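Local coordinates for angiopoietin-related protein 3 (PDB 6EUA) that raises plasma triglycerides by inhibiting lipoprotein lipase and, through its fibrinogen-like domain, mediates endothelial cell adhesion, at residues D42-I56 with S210-D222. Sequence-based numbering, arbitrary orientation.
Sequences DVISGSPWTLIQHRI and SIKSTKMLIHPTD
Asp42 takes the ammonium of Lys215 on the syn side of its carboxylate, OD2 to NZ 2.9 Å, while its other oxygen, OD1, is hydrogen-bonded to Ser24 and salt-bridged to Arg75 of a second subunit. Leu217 packs beside this bridge: its CD1 meets Ile44 CD1 tip to tip, and its CD2 lies 3.5 Å from Trp49 CB. Trp49 in turn offers one indole face to the edge of His219, a T-shaped pair with the planes at 65° and His219 CD2 3.2 Å from Trp49 CH2. With CG between backbone N and carbonyl carbon (chi1 75°), the imidazole swings over the indole, and its ND1 donates to Pro220 O. Cutting Trp49 back to an alanine removes the indole, which would probably leave the His219 edge without its aromatic face and open a gap against Leu217. Thr50 then pairs with Ile218 through two backbone bonds, antiparallel. Leu51 puts CD1 against Leu217 CG. At Ile52 and Gln53 the strand makes a classic beta bulge opposite Met216, whose carbonyl takes a bond from Ile52 N and a weak one from Gln53 N. Gln53 then bends at chi2 (-99°), bringing OE1 to Thr214 OG1 at 2.7 Å, the hydroxyl donating in the carbonyl plane onto a lone pair. Next door, His54 ND1 and Arg55 N reach Thr214 O from opposite faces of its plane, at 3.1 Å and 2.9 Å; the Arg55 guanidinium turns away to the carbonyls of Gly182 and Leu180. Strand 213-220, the last of the fibrinogen C-terminal domain, is thus joined to strand 47-55 within its antiparallel sheet. Apolar and aromatic packing toward the C-terminal end of strand 213-220 gives way to polar side-chain bonds past the bulge, and the Asp42 carboxylate probably helps neutralise Lys215 and the incoming arginine.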
ATOM      1  N   ASP A  42     -11.906  -4.415  -1.124  1.00 30.84           N
ATOM      2  CA  ASP A  42     -11.653  -5.275   0.024  1.00 30.56           C
ATOM      3  C   ASP A  42     -12.502  -6.531  -0.122  1.00 37.24           C
ATOM      4  O   ASP A  42     -13.731  -6.475  -0.005  1.00 31.67           O
ATOM      5  CB  ASP A  42     -11.965  -4.537   1.324  1.00 31.07           C
ATOM      6  CG  ASP A  42     -11.209  -5.095   2.520  1.00 43.01           C
ATOM      7  OD1 ASP A  42     -10.405  -6.044   2.350  1.00 38.18           O
ATOM      8  OD2 ASP A  42     -11.429  -4.570   3.636  1.00 41.89           O
ATOM      9  N   VAL A  43     -11.840  -7.648  -0.397  1.00 32.09           N
ATOM     10  CA  VAL A  43     -12.489  -8.945  -0.543  1.00 31.05           C
ATOM     11  C   VAL A  43     -12.523  -9.582   0.832  1.00 34.23           C
ATOM     12  O   VAL A  43     -11.483  -9.731   1.484  1.00 34.62           O
ATOM     13  CB  VAL A  43     -11.739  -9.832  -1.548  1.00 37.57           C
ATOM     14  CG1 VAL A  43     -12.442 -11.179  -1.741  1.00 37.45           C
ATOM     15  CG2 VAL A  43     -11.587  -9.097  -2.872  1.00 32.06           C
ATOM     16  N   ILE A  44     -13.722  -9.917   1.294  1.00 41.95           N
ATOM     17  CA  ILE A  44     -13.921 -10.531   2.600  1.00 41.82           C
ATOM     18  C   ILE A  44     -14.666 -11.835   2.378  1.00 46.91           C
ATOM     19  O   ILE A  44     -15.807 -11.832   1.898  1.00 43.87           O
ATOM     20  CB  ILE A  44     -14.659  -9.597   3.564  1.00 41.98           C
ATOM     21  CG1 ILE A  44     -13.901  -8.275   3.648  1.00 39.48           C
ATOM     22  CG2 ILE A  44     -14.788 -10.207   4.949  1.00 47.73           C
ATOM     23  CD1 ILE A  44     -14.676  -7.210   4.338  1.00 32.37           C
ATOM     24  N   SER A  45     -13.992 -12.950   2.677  1.00 59.89           N
ATOM     25  CA  SER A  45     -14.545 -14.297   2.546  1.00 56.33           C
ATOM     26  C   SER A  45     -15.102 -14.544   1.142  1.00 48.94           C
ATOM     27  O   SER A  45     -16.219 -15.031   0.967  1.00 48.32           O
ATOM     28  CB  SER A  45     -15.605 -14.560   3.614  1.00 56.84           C
ATOM     29  OG  SER A  45     -15.067 -14.367   4.912  1.00 58.65           O
ATOM     30  N   GLY A  46     -14.309 -14.189   0.134  1.00 34.35           N
ATOM     31  CA  GLY A  46     -14.660 -14.476  -1.243  1.00 41.87           C
ATOM     32  C   GLY A  46     -15.651 -13.532  -1.897  1.00 42.15           C
ATOM     33  O   GLY A  46     -15.984 -13.739  -3.073  1.00 42.68           O
ATOM     34  N   SER A  47     -16.141 -12.517  -1.184  1.00 37.29           N
ATOM     35  CA  SER A  47     -17.055 -11.509  -1.718  1.00 37.19           C
ATOM     36  C   SER A  47     -16.402 -10.132  -1.739  1.00 30.63           C
ATOM     37  O   SER A  47     -15.856  -9.701  -0.714  1.00 32.52           O
ATOM     38  CB  SER A  47     -18.346 -11.449  -0.866  1.00 47.25           C
ATOM     39  OG  SER A  47     -19.160 -12.595  -1.050  1.00 50.42           O
ATOM     40  N   PRO A  48     -16.483  -9.385  -2.843  1.00 30.56           N
ATOM     41  CA  PRO A  48     -15.840  -8.072  -2.907  1.00 26.05           C
ATOM     42  C   PRO A  48     -16.694  -6.950  -2.333  1.00 29.58           C
ATOM     43  O   PRO A  48     -17.919  -6.936  -2.461  1.00 30.57           O
ATOM     44  CB  PRO A  48     -15.663  -7.865  -4.414  1.00 30.64           C
ATOM     45  CG  PRO A  48     -16.891  -8.521  -4.981  1.00 33.34           C
ATOM     46  CD  PRO A  48     -17.159  -9.720  -4.110  1.00 30.32           C
ATOM     47  N   TRP A  49     -16.008  -5.983  -1.711  1.00 25.32           N
ATOM     48  CA  TRP A  49     -16.596  -4.753  -1.190  1.00 27.53           C
ATOM     49  C   TRP A  49     -15.780  -3.565  -1.683  1.00 30.87           C
ATOM     50  O   TRP A  49     -14.572  -3.689  -1.911  1.00 27.66           O
ATOM     51  CB  TRP A  49     -16.622  -4.730   0.375  1.00 24.31           C
ATOM     52  CG  TRP A  49     -17.409  -5.854   1.022  1.00 26.76           C
ATOM     53  CD1 TRP A  49     -17.002  -7.150   1.191  1.00 32.35           C
ATOM     54  CD2 TRP A  49     -18.743  -5.782   1.558  1.00 27.75           C
ATOM     55  NE1 TRP A  49     -17.996  -7.890   1.794  1.00 31.96           N
ATOM     56  CE2 TRP A  49     -19.071  -7.075   2.043  1.00 34.77           C
ATOM     57  CE3 TRP A  49     -19.689  -4.756   1.677  1.00 33.96           C
ATOM     58  CZ2 TRP A  49     -20.309  -7.365   2.648  1.00 31.93           C
ATOM     59  CZ3 TRP A  49     -20.914  -5.041   2.283  1.00 35.43           C
ATOM     60  CH2 TRP A  49     -21.215  -6.344   2.753  1.00 32.23           C
ATOM     61  N   THR A  50     -16.434  -2.403  -1.834  1.00 23.58           N
ATOM     62  CA  THR A  50     -15.714  -1.134  -1.953  1.00 25.55           C
ATOM     63  C   THR A  50     -15.532  -0.557  -0.550  1.00 26.40           C
ATOM     64  O   THR A  50     -16.516  -0.322   0.156  1.00 25.85           O
ATOM     65  CB  THR A  50     -16.457  -0.128  -2.845  1.00 27.02           C
ATOM     66  OG1 THR A  50     -16.647  -0.672  -4.158  1.00 28.01           O
ATOM     67  CG2 THR A  50     -15.662   1.188  -2.956  1.00 24.26           C
ATOM     68  N   LEU A  51     -14.287  -0.346  -0.133  1.00 24.87           N
ATOM     69  CA  LEU A  51     -14.032   0.257   1.175  1.00 22.77           C
ATOM     70  C   LEU A  51     -14.231   1.767   1.079  1.00 27.88           C
ATOM     71  O   LEU A  51     -13.547   2.427   0.294  1.00 24.71           O
ATOM     72  CB  LEU A  51     -12.615  -0.064   1.647  1.00 20.18           C
ATOM     73  CG  LEU A  51     -12.116   0.419   3.013  1.00 25.10           C
ATOM     74  CD1 LEU A  51     -13.004  -0.105   4.161  1.00 21.57           C
ATOM     75  CD2 LEU A  51     -10.687  -0.036   3.224  1.00 23.74           C
ATOM     76  N   ILE A  52     -15.165   2.324   1.856  1.00 25.79           N
ATOM     77  CA  ILE A  52     -15.425   3.760   1.784  1.00 28.47           C
ATOM     78  C   ILE A  52     -14.898   4.527   2.995  1.00 32.53           C
ATOM     79  O   ILE A  52     -14.786   5.760   2.919  1.00 29.51           O
ATOM     80  CB  ILE A  52     -16.923   4.064   1.568  1.00 21.95           C
ATOM     81  CG1 ILE A  52     -17.762   3.571   2.757  1.00 29.10           C
ATOM     82  CG2 ILE A  52     -17.399   3.442   0.241  1.00 25.52           C
ATOM     83  CD1 ILE A  52     -19.135   4.235   2.853  1.00 30.76           C
ATOM     84  N   GLN A  53     -14.547   3.849   4.090  1.00 29.75           N
ATOM     85  CA  GLN A  53     -13.998   4.517   5.260  1.00 26.90           C
ATOM     86  C   GLN A  53     -13.072   3.536   5.967  1.00 30.66           C
ATOM     87  O   GLN A  53     -13.377   2.344   6.057  1.00 24.79           O
ATOM     88  CB  GLN A  53     -15.109   4.999   6.216  1.00 26.55           C
ATOM     89  CG  GLN A  53     -14.612   5.775   7.452  1.00 24.99           C
ATOM     90  CD  GLN A  53     -14.515   4.941   8.722  1.00 29.58           C
ATOM     91  OE1 GLN A  53     -14.156   3.763   8.689  1.00 27.82           O
ATOM     92  NE2 GLN A  53     -14.805   5.565   9.857  1.00 34.09           N
ATOM     93  N   HIS A  54     -11.964   4.044   6.501  1.00 29.87           N
ATOM     94  CA  HIS A  54     -11.005   3.200   7.204  1.00 26.63           C
ATOM     95  C   HIS A  54     -10.315   4.023   8.276  1.00 25.23           C
ATOM     96  O   HIS A  54      -9.744   5.075   7.971  1.00 28.33           O
ATOM     97  CB  HIS A  54      -9.955   2.616   6.249  1.00 24.46           C
ATOM     98  CG  HIS A  54      -9.214   1.447   6.814  1.00 31.55           C
ATOM     99  ND1 HIS A  54      -9.550   0.866   8.019  1.00 36.68           N
ATOM    100  CD2 HIS A  54      -8.149   0.750   6.347  1.00 31.38           C
ATOM    101  CE1 HIS A  54      -8.730  -0.143   8.265  1.00 32.82           C
ATOM    102  NE2 HIS A  54      -7.869  -0.231   7.267  1.00 34.47           N
ATOM    103  N   ARG A  55     -10.364   3.550   9.522  1.00 25.61           N
ATOM    104  CA  ARG A  55      -9.673   4.217  10.611  1.00 33.15           C
ATOM    105  C   ARG A  55      -8.892   3.175  11.392  1.00 33.35           C
ATOM    106  O   ARG A  55      -9.374   2.061  11.592  1.00 29.38           O
ATOM    107  CB  ARG A  55     -10.662   4.954  11.501  1.00 27.96           C
ATOM    108  CG  ARG A  55     -11.213   6.242  10.895  1.00 34.76           C
ATOM    109  CD  ARG A  55     -12.004   6.919  11.977  1.00 33.61           C
ATOM    110  NE  ARG A  55     -11.245   7.970  12.639  1.00 34.77           N
ATOM    111  CZ  ARG A  55     -11.800   8.931  13.368  1.00 35.41           C
ATOM    112  NH1 ARG A  55     -13.114   8.939  13.579  1.00 33.62           N
ATOM    113  NH2 ARG A  55     -11.035   9.851  13.919  1.00 31.84           N
ATOM    114  N   ILE A  56      -7.683   3.536  11.822  1.00 36.68           N
ATOM    115  CA  ILE A  56      -6.715   2.576  12.348  1.00 38.49           C
ATOM    116  C   ILE A  56      -6.238   3.030  13.715  1.00 37.30           C
ATOM    117  O   ILE A  56      -6.386   2.305  14.703  1.00 38.51           O
ATOM    118  CB  ILE A  56      -5.516   2.416  11.390  1.00 33.40           C
ATOM    119  CG1 ILE A  56      -5.926   1.699  10.116  1.00 35.27           C
ATOM    120  CG2 ILE A  56      -4.388   1.690  12.076  1.00 38.82           C
ATOM    121  CD1 ILE A  56      -4.910   1.891   8.989  1.00 43.35           C
ATOM    122  N   SER A 210     -15.999   0.139  23.039  1.00 38.56           N
ATOM    123  CA  SER A 210     -14.804   0.934  22.769  1.00 41.67           C
ATOM    124  C   SER A 210     -14.174   0.457  21.461  1.00 40.59           C
ATOM    125  O   SER A 210     -13.833  -0.721  21.332  1.00 51.40           O
ATOM    126  CB  SER A 210     -13.816   0.806  23.928  1.00 44.86           C
ATOM    127  OG  SER A 210     -12.692   1.657  23.767  1.00 42.32           O
ATOM    128  N   ILE A 211     -14.032   1.352  20.488  1.00 36.65           N
ATOM    129  CA  ILE A 211     -13.596   0.987  19.137  1.00 41.45           C
ATOM    130  C   ILE A 211     -12.196   1.537  18.874  1.00 44.26           C
ATOM    131  O   ILE A 211     -11.942   2.732  19.063  1.00 41.17           O
ATOM    132  CB  ILE A 211     -14.588   1.487  18.073  1.00 44.59           C
ATOM    133  CG1 ILE A 211     -16.017   1.115  18.464  1.00 45.35           C
ATOM    134  CG2 ILE A 211     -14.231   0.922  16.699  1.00 44.10           C
ATOM    135  CD1 ILE A 211     -16.267  -0.373  18.557  1.00 33.01           C
ATOM    136  N   LYS A 212     -11.297   0.667  18.417  1.00 44.09           N
ATOM    137  CA  LYS A 212      -9.935   1.045  18.064  1.00 35.86           C
ATOM    138  C   LYS A 212      -9.762   1.297  16.569  1.00 40.50           C
ATOM    139  O   LYS A 212      -8.954   2.150  16.175  1.00 40.33           O
ATOM    140  CB  LYS A 212      -8.948  -0.050  18.514  1.00 40.17           C
ATOM    141  CG  LYS A 212      -7.553   0.071  17.900  1.00 47.93           C
ATOM    142  CD  LYS A 212      -6.562  -0.885  18.519  1.00 60.53           C
ATOM    143  CE  LYS A 212      -6.828  -2.323  18.095  1.00 69.68           C
ATOM    144  NZ  LYS A 212      -6.467  -3.286  19.174  1.00 76.59           N
ATOM    145  N   SER A 213     -10.505   0.582  15.726  1.00 32.54           N
ATOM    146  CA  SER A 213     -10.356   0.701  14.283  1.00 39.18           C
ATOM    147  C   SER A 213     -11.696   0.391  13.634  1.00 33.42           C
ATOM    148  O   SER A 213     -12.481  -0.407  14.154  1.00 36.55           O
ATOM    149  CB  SER A 213      -9.242  -0.221  13.751  1.00 41.38           C
ATOM    150  OG  SER A 213      -9.554  -1.586  13.956  1.00 55.27           O
ATOM    151  N   THR A 214     -11.976   1.066  12.515  1.00 34.40           N
ATOM    152  CA  THR A 214     -13.246   0.912  11.821  1.00 35.30           C
ATOM    153  C   THR A 214     -13.013   0.691  10.334  1.00 37.92           C
ATOM    154  O   THR A 214     -12.040   1.187   9.763  1.00 36.11           O
ATOM    155  CB  THR A 214     -14.177   2.160  11.995  1.00 34.02           C
ATOM    156  OG1 THR A 214     -13.607   3.311  11.332  1.00 30.12           O
ATOM    157  CG2 THR A 214     -14.404   2.469  13.476  1.00 28.23           C
ATOM    158  N   LYS A 215     -13.934  -0.046   9.713  1.00 34.78           N
ATOM    159  CA  LYS A 215     -14.072  -0.090   8.267  1.00 25.53           C
ATOM    160  C   LYS A 215     -15.542   0.071   7.929  1.00 29.48           C
ATOM    161  O   LYS A 215     -16.405  -0.501   8.603  1.00 28.09           O
ATOM    162  CB  LYS A 215     -13.579  -1.410   7.664  1.00 26.53           C
ATOM    163  CG  LYS A 215     -12.063  -1.587   7.588  1.00 31.47           C
ATOM    164  CD  LYS A 215     -11.742  -3.007   7.153  1.00 34.87           C
ATOM    165  CE  LYS A 215     -10.247  -3.286   7.133  1.00 37.96           C
ATOM    166  NZ  LYS A 215      -9.885  -4.293   6.099  1.00 42.61           N
ATOM    167  N   MET A 216     -15.825   0.824   6.875  1.00 25.88           N
ATOM    168  CA  MET A 216     -17.149   0.867   6.267  1.00 23.79           C
ATOM    169  C   MET A 216     -17.022   0.395   4.827  1.00 30.95           C
ATOM    170  O   MET A 216     -16.187   0.913   4.076  1.00 24.43           O
ATOM    171  CB  MET A 216     -17.746   2.276   6.349  1.00 24.01           C
ATOM    172  CG  MET A 216     -17.696   2.848   7.777  1.00 28.60           C
ATOM    173  SD  MET A 216     -18.508   4.453   7.940  1.00 36.52           S
ATOM    174  CE  MET A 216     -20.180   3.981   7.519  1.00 25.04           C
ATOM    175  N   LEU A 217     -17.843  -0.592   4.449  1.00 28.13           N
ATOM    176  CA  LEU A 217     -17.718  -1.279   3.168  1.00 27.39           C
ATOM    177  C   LEU A 217     -19.077  -1.412   2.491  1.00 32.83           C
ATOM    178  O   LEU A 217     -20.065  -1.742   3.147  1.00 25.85           O
ATOM    179  CB  LEU A 217     -17.115  -2.679   3.357  1.00 25.93           C
ATOM    180  CG  LEU A 217     -15.693  -2.676   3.929  1.00 26.12           C
ATOM    181  CD1 LEU A 217     -15.646  -3.423   5.252  1.00 37.48           C
ATOM    182  CD2 LEU A 217     -14.711  -3.249   2.915  1.00 29.25           C
ATOM    183  N   ILE A 218     -19.120  -1.223   1.166  1.00 29.78           N
ATOM    184  CA  ILE A 218     -20.377  -1.343   0.426  1.00 33.07           C
ATOM    185  C   ILE A 218     -20.217  -2.276  -0.766  1.00 30.58           C
ATOM    186  O   ILE A 218     -19.117  -2.461  -1.299  1.00 28.64           O
ATOM    187  CB  ILE A 218     -20.915   0.027  -0.052  1.00 26.80           C
ATOM    188  CG1 ILE A 218     -20.044   0.599  -1.180  1.00 24.75           C
ATOM    189  CG2 ILE A 218     -21.021   0.999   1.119  1.00 24.83           C
ATOM    190  CD1 ILE A 218     -20.525   1.975  -1.666  1.00 24.77           C
ATOM    191  N   HIS A 219     -21.338  -2.866  -1.188  1.00 29.19           N
ATOM    192  CA  HIS A 219     -21.397  -3.597  -2.450  1.00 29.38           C
ATOM    193  C   HIS A 219     -22.845  -3.639  -2.925  1.00 35.56           C
ATOM    194  O   HIS A 219     -23.762  -3.532  -2.103  1.00 31.47           O
ATOM    195  CB  HIS A 219     -20.799  -5.011  -2.313  1.00 30.85           C
ATOM    196  CG  HIS A 219     -21.662  -6.006  -1.594  1.00 40.73           C
ATOM    197  ND1 HIS A 219     -22.855  -6.477  -2.101  1.00 43.17           N
ATOM    198  CD2 HIS A 219     -21.466  -6.669  -0.429  1.00 40.28           C
ATOM    199  CE1 HIS A 219     -23.370  -7.363  -1.265  1.00 43.98           C
ATOM    200  NE2 HIS A 219     -22.549  -7.493  -0.239  1.00 42.94           N
ATOM    201  N   PRO A 220     -23.081  -3.730  -4.234  1.00 37.28           N
ATOM    202  CA  PRO A 220     -24.461  -3.771  -4.731  1.00 38.36           C
ATOM    203  C   PRO A 220     -25.227  -4.980  -4.229  1.00 43.75           C
ATOM    204  O   PRO A 220     -24.654  -6.031  -3.928  1.00 37.20           O
ATOM    205  CB  PRO A 220     -24.294  -3.827  -6.257  1.00 38.04           C
ATOM    206  CG  PRO A 220     -22.903  -4.289  -6.480  1.00 35.12           C
ATOM    207  CD  PRO A 220     -22.103  -3.730  -5.333  1.00 37.02           C
ATOM    208  N   THR A 221     -26.552  -4.815  -4.151  1.00 45.03           N
ATOM    209  CA  THR A 221     -27.424  -5.931  -3.798  1.00 54.17           C
ATOM    210  C   THR A 221     -27.442  -6.985  -4.895  1.00 64.79           C
ATOM    211  O   THR A 221     -27.372  -8.188  -4.612  1.00 71.10           O
ATOM    212  CB  THR A 221     -28.833  -5.423  -3.520  1.00 50.39           C
ATOM    213  OG1 THR A 221     -28.867  -4.837  -2.216  1.00 55.92           O
ATOM    214  CG2 THR A 221     -29.825  -6.561  -3.576  1.00 61.73           C
ATOM    215  N   ASP A 222     -27.534  -6.559  -6.147  1.00 70.27           N
ATOM    216  CA  ASP A 222     -27.449  -7.483  -7.266  1.00 81.52           C
ATOM    217  C   ASP A 222     -26.476  -6.931  -8.302  1.00 77.34           C
ATOM    218  O   ASP A 222     -26.045  -7.640  -9.209  1.00 81.80           O
ATOM    219  CB  ASP A 222     -28.832  -7.720  -7.880  1.00 92.72           C
ATOM    220  CG  ASP A 222     -28.855  -8.897  -8.838  1.00102.07           C
ATOM    221  OD1 ASP A 222     -28.078  -9.858  -8.637  1.00104.29           O
ATOM    222  OD2 ASP A 222     -29.657  -8.859  -9.795  1.00106.23           O
TER